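Local structure of sulfhydryl oxidase 1 (Homo sapiens, 3LLK) at residues 30-41 against 156-164. The protein catalyses the FAD-dependent oxidation of thiols to disulfides, most likely passing the electrons on to molecular oxygen. Numbering follows the deposited sequence.
Sequences EVGRFPVLEGQR and GYVHYFFGC. With FAD (flavin-adenine dinucleotide), chain D.
The Arg41 side chain lies over one face of the Phe161 ring, with Arg41 CG 3.3 Å from Phe161 CZ. Leu37 CD2 and Glu30 O meet the ring edge. Val31 and Phe34 meet it obliquely, and the Phe34 and Phe161 planes stand at 88°. The guanidinium of Arg41 lies between Tyr160 CD1 on one face and Phe34 CE1 on the other. Arg41 NE sits 3.2 Å above the Phe34 plane, over the ring centre. The guanidinium holds Tyr160 O side-on in its own plane: Arg41 NE to Tyr160 O is 2.8 Å, Arg41 NH2 to Tyr160 O is 3.3 Å. A bend at chi3 (-65°) turns the group back to this carbonyl. Arg41 CA makes a CH-pi contact over the Tyr160 face.

Glu30 ends helix 16-30 and uses both carboxylate oxygens. Tyr157 OH donates to OE1 of Glu30 at 2.6 Å, on its anti lone pair. Gly163 N reaches OE2 of Glu30 at 2.7 Å from above the carboxylate plane. Water 1 donates to both Glu30 O and Phe161 O.

The contact joins the FAD-dependent sulfhydryl oxidase region (30-41) to the Erv1/Alr region (156-164), consistent with an interface of the pseudo-dimer of degenerate and functional domains. It reaches the flavin through Phe162 CE2, 3.7 Å from FAD C8. The two donors would favour a charged Glu30 carboxylate. Its bond to Gly163 ties down the backbone between Phe162 and Cys164, which is disulfide-bonded to Cys167.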
loop_
_atom_site.group_PDB
_atom_site.type_symbol
_atom_site.label_atom_id
_atom_site.label_comp_id
_atom_site.label_asym_id
_atom_site.label_seq_id
_atom_site.Cartn_x
_atom_site.Cartn_y
_atom_site.Cartn_z
ATOM N N GLU A 30 -0.516 0.752 -13.593
ATOM C CA GLU A 30 -1.123 -0.540 -13.288
ATOM C C GLU A 30 -2.546 -0.709 -13.807
ATOM O O GLU A 30 -2.857 -1.708 -14.473
ATOM C CB GLU A 30 -1.085 -0.804 -11.785
ATOM C CG GLU A 30 0.311 -0.743 -11.209
ATOM C CD GLU A 30 0.628 -1.943 -10.350
ATOM O OE1 GLU A 30 -0.074 -2.148 -9.341
ATOM O OE2 GLU A 30 1.580 -2.680 -10.690
ATOM N N VAL A 31 -3.423 0.240 -13.497
ATOM C CA VAL A 31 -4.800 0.130 -13.978
ATOM C C VAL A 31 -4.808 0.259 -15.511
ATOM O O VAL A 31 -5.683 -0.281 -16.185
ATOM C CB VAL A 31 -5.699 1.232 -13.384
ATOM C CG1 VAL A 31 -7.096 1.145 -13.986
ATOM C CG2 VAL A 31 -5.758 1.096 -11.863
ATOM N N GLY A 32 -3.819 0.973 -16.047
ATOM C CA GLY A 32 -3.723 1.166 -17.490
ATOM C C GLY A 32 -3.230 -0.023 -18.308
ATOM O O GLY A 32 -3.137 0.062 -19.529
ATOM N N ARG A 33 -2.911 -1.132 -17.647
ATOM C CA ARG A 33 -2.437 -2.322 -18.354
ATOM C C ARG A 33 -3.606 -3.057 -19.010
ATOM O O ARG A 33 -3.409 -3.899 -19.880
ATOM C CB ARG A 33 -1.748 -3.284 -17.378
ATOM C CG ARG A 33 -0.556 -2.706 -16.618
ATOM C CD ARG A 33 0.685 -2.597 -17.496
ATOM N NE ARG A 33 1.835 -2.061 -16.764
ATOM C CZ ARG A 33 3.049 -1.895 -17.287
ATOM N NH1 ARG A 33 3.282 -2.224 -18.550
ATOM N NH2 ARG A 33 4.034 -1.396 -16.548
ATOM N N PHE A 34 -4.822 -2.738 -18.579
ATOM C CA PHE A 34 -6.020 -3.394 -19.086
ATOM C C PHE A 34 -6.857 -2.473 -19.969
ATOM O O PHE A 34 -7.434 -1.503 -19.483
ATOM C CB PHE A 34 -6.856 -3.880 -17.902
ATOM C CG PHE A 34 -6.093 -4.750 -16.944
ATOM C CD1 PHE A 34 -6.017 -6.127 -17.136
ATOM C CD2 PHE A 34 -5.418 -4.191 -15.862
ATOM C CE1 PHE A 34 -5.279 -6.936 -16.260
ATOM C CE2 PHE A 34 -4.677 -4.989 -14.983
ATOM C CZ PHE A 34 -4.610 -6.362 -15.183
ATOM N N PRO A 35 -6.949 -2.780 -21.277
ATOM C CA PRO A 35 -7.726 -1.964 -22.225
ATOM C C PRO A 35 -9.157 -1.790 -21.746
ATOM O O PRO A 35 -9.793 -0.769 -22.008
ATOM C CB PRO A 35 -7.669 -2.769 -23.531
ATOM C CG PRO A 35 -6.438 -3.623 -23.377
ATOM C CD PRO A 35 -6.450 -4.008 -21.922
ATOM N N VAL A 36 -9.670 -2.796 -21.051
ATOM C CA VAL A 36 -11.037 -2.727 -20.549
ATOM C C VAL A 36 -11.099 -3.229 -19.115
ATOM O O VAL A 36 -10.523 -4.264 -18.784
ATOM C CB VAL A 36 -12.004 -3.569 -21.433
ATOM C CG1 VAL A 36 -13.366 -3.707 -20.752
ATOM C CG2 VAL A 36 -12.164 -2.916 -22.799
ATOM N N LEU A 37 -11.791 -2.472 -18.273
ATOM C CA LEU A 37 -11.972 -2.798 -16.864
ATOM C C LEU A 37 -13.391 -3.360 -16.724
ATOM O O LEU A 37 -14.376 -2.659 -16.983
ATOM C CB LEU A 37 -11.829 -1.526 -16.028
ATOM C CG LEU A 37 -10.537 -0.735 -16.235
ATOM C CD1 LEU A 37 -10.681 0.671 -15.657
ATOM C CD2 LEU A 37 -9.384 -1.476 -15.592
ATOM N N GLU A 38 -13.496 -4.617 -16.309
ATOM C CA GLU A 38 -14.802 -5.254 -16.186
ATOM C C GLU A 38 -14.795 -6.380 -15.167
ATOM O O GLU A 38 -13.749 -6.726 -14.604
ATOM C CB GLU A 38 -15.219 -5.827 -17.542
ATOM C CG GLU A 38 -14.325 -6.978 -17.975
ATOM C CD GLU A 38 -14.546 -7.408 -19.417
ATOM O OE1 GLU A 38 -15.717 -7.550 -19.828
ATOM O OE2 GLU A 38 -13.539 -7.614 -20.131
ATOM N N GLY A 39 -15.975 -6.958 -14.951
ATOM C CA GLY A 39 -16.111 -8.051 -14.007
ATOM C C GLY A 39 -15.575 -7.725 -12.626
ATOM O O GLY A 39 -15.728 -6.602 -12.135
ATOM N N GLN A 40 -14.931 -8.710 -12.010
ATOM C CA GLN A 40 -14.369 -8.558 -10.677
ATOM C C GLN A 40 -13.189 -7.596 -10.613
ATOM O O GLN A 40 -12.897 -7.041 -9.555
ATOM C CB GLN A 40 -13.964 -9.925 -10.129
ATOM C CG GLN A 40 -15.160 -10.783 -9.787
ATOM C CD GLN A 40 -16.196 -10.005 -8.993
ATOM O OE1 GLN A 40 -15.984 -9.670 -7.823
ATOM N NE2 GLN A 40 -17.321 -9.696 -9.637
ATOM N N ARG A 41 -12.496 -7.414 -11.731
ATOM C CA ARG A 41 -11.381 -6.478 -11.751
ATOM C C ARG A 41 -11.925 -5.067 -11.508
ATOM O O ARG A 41 -11.348 -4.291 -10.739
ATOM C CB ARG A 41 -10.645 -6.527 -13.096
ATOM C CG ARG A 41 -9.707 -5.352 -13.310
ATOM C CD ARG A 41 -8.668 -5.615 -14.396
ATOM N NE ARG A 41 -7.753 -6.692 -14.039
ATOM C CZ ARG A 41 -7.851 -7.940 -14.488
ATOM N NH1 ARG A 41 -8.829 -8.278 -15.320
ATOM N NH2 ARG A 41 -6.960 -8.850 -14.117
ATOM N N GLY A 156 -7.817 -7.596 -3.116
ATOM C CA GLY A 156 -8.437 -7.461 -4.416
ATOM C C GLY A 156 -7.542 -6.718 -5.389
ATOM O O GLY A 156 -7.427 -7.113 -6.552
ATOM N N TYR A 157 -6.902 -5.646 -4.921
ATOM C CA TYR A 157 -6.030 -4.862 -5.788
ATOM C C TYR A 157 -4.817 -5.658 -6.244
ATOM O O TYR A 157 -4.454 -5.643 -7.414
ATOM C CB TYR A 157 -5.525 -3.587 -5.094
ATOM C CG TYR A 157 -4.641 -2.767 -6.020
ATOM C CD1 TYR A 157 -5.201 -1.891 -6.951
ATOM C CD2 TYR A 157 -3.261 -2.960 -6.049
ATOM C CE1 TYR A 157 -4.409 -1.233 -7.898
ATOM C CE2 TYR A 157 -2.463 -2.309 -6.991
ATOM C CZ TYR A 157 -3.046 -1.449 -7.914
ATOM O OH TYR A 157 -2.267 -0.836 -8.874
ATOM N N VAL A 158 -4.171 -6.329 -5.300
ATOM C CA VAL A 158 -2.994 -7.129 -5.607
ATOM C C VAL A 158 -3.310 -8.184 -6.673
ATOM O O VAL A 158 -2.595 -8.322 -7.669
ATOM C CB VAL A 158 -2.473 -7.816 -4.323
ATOM C CG1 VAL A 158 -1.400 -8.837 -4.658
ATOM C CG2 VAL A 158 -1.915 -6.740 -3.365
ATOM N N HIS A 159 -4.400 -8.908 -6.461
ATOM C CA HIS A 159 -4.810 -9.958 -7.386
ATOM C C HIS A 159 -5.085 -9.449 -8.802
ATOM O O HIS A 159 -4.514 -9.946 -9.775
ATOM C CB HIS A 159 -6.070 -10.653 -6.860
ATOM C CG HIS A 159 -6.500 -11.832 -7.684
ATOM N ND1 HIS A 159 -7.781 -12.339 -7.645
ATOM C CD2 HIS A 159 -5.814 -12.609 -8.557
ATOM C CE1 HIS A 159 -7.867 -13.375 -8.459
ATOM N NE2 HIS A 159 -6.688 -13.561 -9.025
ATOM N N TYR A 160 -5.949 -8.448 -8.910
ATOM C CA TYR A 160 -6.340 -7.920 -10.215
ATOM C C TYR A 160 -5.504 -6.840 -10.903
ATOM O O TYR A 160 -5.675 -6.614 -12.102
ATOM C CB TYR A 160 -7.788 -7.452 -10.138
ATOM C CG TYR A 160 -8.771 -8.594 -9.991
ATOM C CD1 TYR A 160 -8.957 -9.517 -11.026
ATOM C CD2 TYR A 160 -9.489 -8.776 -8.806
ATOM C CE1 TYR A 160 -9.827 -10.593 -10.885
ATOM C CE2 TYR A 160 -10.371 -9.857 -8.656
ATOM C CZ TYR A 160 -10.528 -10.760 -9.701
ATOM O OH TYR A 160 -11.363 -11.845 -9.551
ATOM N N PHE A 161 -4.610 -6.170 -10.181
ATOM C CA PHE A 161 -3.829 -5.110 -10.820
ATOM C C PHE A 161 -2.326 -5.076 -10.601
ATOM O O PHE A 161 -1.601 -4.501 -11.410
ATOM C CB PHE A 161 -4.372 -3.734 -10.411
ATOM C CG PHE A 161 -5.724 -3.415 -10.964
ATOM C CD1 PHE A 161 -6.865 -3.620 -10.204
ATOM C CD2 PHE A 161 -5.857 -2.878 -12.242
ATOM C CE1 PHE A 161 -8.124 -3.288 -10.711
ATOM C CE2 PHE A 161 -7.103 -2.546 -12.754
ATOM C CZ PHE A 161 -8.242 -2.749 -11.988
ATOM N N PHE A 162 -1.845 -5.663 -9.517
ATOM C CA PHE A 162 -0.422 -5.589 -9.238
ATOM C C PHE A 162 0.475 -6.213 -10.296
ATOM O O PHE A 162 0.400 -7.409 -10.570
ATOM C CB PHE A 162 -0.117 -6.182 -7.861
ATOM C CG PHE A 162 1.280 -5.903 -7.383
ATOM C CD1 PHE A 162 1.928 -4.722 -7.743
ATOM C CD2 PHE A 162 1.943 -6.805 -6.567
ATOM C CE1 PHE A 162 3.205 -4.449 -7.306
ATOM C CE2 PHE A 162 3.230 -6.538 -6.120
ATOM C CZ PHE A 162 3.864 -5.358 -6.492
ATOM N N GLY A 163 1.330 -5.369 -10.872
ATOM C CA GLY A 163 2.253 -5.775 -11.915
ATOM C C GLY A 163 2.925 -7.119 -11.720
ATOM O O GLY A 163 2.336 -8.156 -12.022
ATOM N N CYS A 164 4.157 -7.106 -11.221
ATOM C CA CYS A 164 4.895 -8.351 -11.010
ATOM C C CYS A 164 4.082 -9.431 -10.312
ATOM O O CYS A 164 3.986 -9.464 -9.086
ATOM C CB CYS A 164 6.205 -8.091 -10.245
ATOM S SG CYS A 164 6.150 -6.985 -8.792
HETATM P PA FAD D . 9.803 -3.010 0.911
HETATM O O1A FAD D . 9.164 -2.558 -0.355
HETATM O O2A FAD D . 9.759 -4.419 1.388
HETATM O O5B FAD D . 9.332 -2.120 2.113
HETATM C C5B FAD D . 8.807 -0.794 2.015
HETATM C C4B FAD D . 9.229 -0.188 3.329
HETATM O O4B FAD D . 8.143 -0.490 4.246
HETATM C C3B FAD D . 10.601 -0.282 4.030
HETATM O O3B FAD D . 11.618 0.590 3.539
HETATM C C2B FAD D . 10.185 -0.115 5.421
HETATM O O2B FAD D . 10.132 1.201 5.877
HETATM C C1B FAD D . 8.770 -0.706 5.515
HETATM N N9A FAD D . 8.597 -2.071 5.903
HETATM C C8A FAD D . 9.425 -3.219 5.791
HETATM N N7A FAD D . 8.959 -4.314 6.294
HETATM C C5A FAD D . 7.734 -3.899 6.799
HETATM C C6A FAD D . 6.763 -4.626 7.513
HETATM N N6A FAD D . 6.907 -5.915 7.851
HETATM N N1A FAD D . 5.612 -3.998 7.949
HETATM C C2A FAD D . 5.387 -2.665 7.783
HETATM N N3A FAD D . 6.350 -1.932 7.074
HETATM C C4A FAD D . 7.516 -2.612 6.600
HETATM N N1 FAD D . 9.320 -9.241 -4.814
HETATM C C2 FAD D . 9.960 -10.394 -5.217
HETATM O O2 FAD D . 11.084 -10.258 -5.726
HETATM N N3 FAD D . 9.189 -11.515 -4.936
HETATM C C4 FAD D . 7.912 -11.575 -4.325
HETATM O O4 FAD D . 7.322 -12.697 -4.184
HETATM C C4X FAD D . 7.357 -10.365 -3.961
HETATM N N5 FAD D . 6.027 -10.305 -3.434
HETATM C C5X FAD D . 5.344 -9.093 -3.145
HETATM C C6 FAD D . 3.996 -9.166 -2.742
HETATM C C7 FAD D . 3.327 -7.949 -2.431
HETATM C C7M FAD D . 1.867 -8.105 -2.003
HETATM C C8 FAD D . 3.992 -6.689 -2.519
HETATM C C8M FAD D . 3.471 -5.303 -2.199
HETATM C C9 FAD D . 5.316 -6.656 -2.955
HETATM C C9A FAD D . 6.056 -7.807 -3.336
HETATM N N10 FAD D . 7.453 -8.015 -3.802
HETATM C C10 FAD D . 8.086 -9.160 -4.210
HETATM C "C1'" FAD D . 8.300 -6.869 -3.712
HETATM C "C2'" FAD D . 9.072 -6.643 -2.448
HETATM O "O2'" FAD D . 8.278 -7.009 -1.292
HETATM C "C3'" FAD D . 9.626 -5.275 -2.192
HETATM O "O3'" FAD D . 8.586 -4.308 -2.269
HETATM C "C4'" FAD D . 10.851 -4.792 -2.951
HETATM O "O4'" FAD D . 11.835 -5.861 -3.077
HETATM C "C5'" FAD D . 11.488 -3.543 -2.518
HETATM O "O5'" FAD D . 12.017 -3.780 -1.211
HETATM P P FAD D . 12.453 -2.674 -0.212
HETATM O O1P FAD D . 13.657 -3.239 0.398
HETATM O O2P FAD D . 12.628 -1.344 -0.852
HETATM O O3P FAD D . 11.317 -2.508 0.917
HETATM O O HOH W 1 -1.327 -4.065 -13.908
HETATM O O HOH W 2 -4.124 -9.924 -12.521
#